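Local coordinates for protein putative dioxygenase (Nostoc punctiforme, PDB 2PEB) that probably acts as a metal-dependent dioxygenase of the Dopa 4,5-dioxygenase family and carries a bound zinc ion, at residues L75-G79 with L80-V84. Numbering follows the deposited sequence.
Sequences LNREG and LDILV
R77 meets L80 through both backbone and side chain. The backbone hydrogen bond from L80 N to R77 O is 3.0 Å long and closes a type I' beta turn. Its N-H points nearly straight at the oxygen (165°). The R77 side chain runs alongside the turn, past L80 O. CG sits between the backbone N and the carbonyl carbon (chi1 67°), and the chain runs extended to NE. This brings NH1 to L80 O at 2.9 Å, above that carbonyl's plane. R77 CB also packs on the I82 methyl CD1 at 3.7 Å. NH2 of the same guanidinium bonds V97 O of the second subunit, so both ends of the group are gripped. With an alanine in place of R77, L80 O and V97 O of the second subunit would probably lose their guanidinium partner. E78 and G79, both with positive phi, are the two central residues of the turn. E78 leaves the helical path and sends its carboxylate outward to a salt bridge with R28. L80 CG lies 3.2 Å from R77 O, and the L80 side chain packs on V25, A26 and V29 of helix 23-36. The turn thus links helix 66-76 to strand 82-87, which runs antiparallel between strands 11-18 and 100-102.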
loop_
_atom_site.group_PDB
_atom_site.type_symbol
_atom_site.label_atom_id
_atom_site.label_comp_id
_atom_site.label_asym_id
_atom_site.label_seq_id
_atom_site.Cartn_x
_atom_site.Cartn_y
_atom_site.Cartn_z
ATOM N N LEU A 75 5.715 6.907 6.080
ATOM C CA LEU A 75 6.552 7.315 7.134
ATOM C C LEU A 75 5.845 8.300 8.060
ATOM O O LEU A 75 6.183 8.389 9.250
ATOM C CB LEU A 75 7.826 7.976 6.612
ATOM C CG LEU A 75 8.774 7.127 5.777
ATOM C CD1 LEU A 75 10.054 7.939 5.408
ATOM C CD2 LEU A 75 9.132 5.889 6.536
ATOM N N ASN A 76 4.847 9.032 7.555
ATOM C CA ASN A 76 4.346 10.238 8.261
ATOM C C ASN A 76 2.843 10.232 8.555
ATOM O O ASN A 76 2.291 11.226 9.058
ATOM C CB ASN A 76 4.686 11.516 7.480
ATOM C CG ASN A 76 6.141 11.795 7.445
ATOM O OD1 ASN A 76 6.701 12.225 8.455
ATOM N ND2 ASN A 76 6.768 11.590 6.302
ATOM N N ARG A 77 2.190 9.099 8.307
ATOM C CA ARG A 77 0.763 8.994 8.565
ATOM C C ARG A 77 0.355 9.041 10.047
ATOM O O ARG A 77 -0.838 9.156 10.367
ATOM C CB ARG A 77 0.181 7.770 7.906
ATOM C CG ARG A 77 0.654 6.492 8.463
ATOM C CD ARG A 77 0.003 5.374 7.722
ATOM N NE ARG A 77 0.551 4.115 8.201
ATOM C CZ ARG A 77 0.165 3.492 9.316
ATOM N NH1 ARG A 77 -0.884 3.913 10.039
ATOM N NH2 ARG A 77 0.793 2.374 9.675
ATOM N N GLU A 78 1.321 8.948 10.949
ATOM C CA GLU A 78 1.073 9.053 12.358
ATOM C C GLU A 78 -0.149 8.246 12.795
ATOM O O GLU A 78 -1.004 8.737 13.545
ATOM C CB GLU A 78 0.883 10.510 12.737
ATOM C CG GLU A 78 2.118 11.321 12.654
ATOM C CD GLU A 78 1.914 12.668 13.316
ATOM O OE1 GLU A 78 1.819 12.703 14.571
ATOM O OE2 GLU A 78 1.833 13.680 12.581
ATOM N N GLY A 79 -0.196 6.991 12.383
ATOM C CA GLY A 79 -1.162 6.061 12.893
ATOM C C GLY A 79 -2.504 6.113 12.209
ATOM O O GLY A 79 -3.377 5.327 12.556
ATOM N N LEU A 80 -2.673 7.018 11.249
ATOM C CA LEU A 80 -3.936 7.100 10.498
ATOM C C LEU A 80 -4.071 5.948 9.505
ATOM O O LEU A 80 -3.079 5.467 8.954
ATOM C CB LEU A 80 -3.981 8.416 9.720
ATOM C CG LEU A 80 -4.019 9.658 10.600
ATOM C CD1 LEU A 80 -3.879 10.899 9.690
ATOM C CD2 LEU A 80 -5.298 9.730 11.463
ATOM N N ASP A 81 -5.297 5.492 9.290
ATOM C CA ASP A 81 -5.528 4.490 8.252
ATOM C C ASP A 81 -5.801 5.221 6.950
ATOM O O ASP A 81 -6.563 6.223 6.939
ATOM C CB ASP A 81 -6.706 3.591 8.612
ATOM C CG ASP A 81 -6.528 2.924 9.972
ATOM O OD1 ASP A 81 -5.400 2.442 10.237
ATOM O OD2 ASP A 81 -7.480 2.888 10.796
ATOM N N ILE A 82 -5.196 4.733 5.871
ATOM C CA ILE A 82 -5.202 5.400 4.590
ATOM C C ILE A 82 -5.356 4.381 3.481
ATOM O O ILE A 82 -4.592 3.449 3.326
ATOM C CB ILE A 82 -3.913 6.246 4.361
ATOM C CG1 ILE A 82 -3.746 7.289 5.440
ATOM C CG2 ILE A 82 -3.923 6.974 3.065
ATOM C CD1 ILE A 82 -2.454 8.020 5.322
ATOM N N LEU A 83 -6.440 4.540 2.748
ATOM C CA LEU A 83 -6.650 3.880 1.504
ATOM C C LEU A 83 -6.023 4.612 0.335
ATOM O O LEU A 83 -6.238 5.815 0.143
ATOM C CB LEU A 83 -8.146 3.809 1.254
ATOM C CG LEU A 83 -8.580 3.241 -0.096
ATOM C CD1 LEU A 83 -8.281 1.736 -0.157
ATOM C CD2 LEU A 83 -10.091 3.460 -0.352
ATOM N N VAL A 84 -5.245 3.917 -0.467
ATOM C CA VAL A 84 -4.800 4.448 -1.742
ATOM C C VAL A 84 -5.321 3.574 -2.896
ATOM O O VAL A 84 -5.152 2.388 -2.896
ATOM C CB VAL A 84 -3.261 4.590 -1.855
ATOM C CG1 VAL A 84 -2.862 5.167 -3.268
ATOM C CG2 VAL A 84 -2.690 5.446 -0.679
#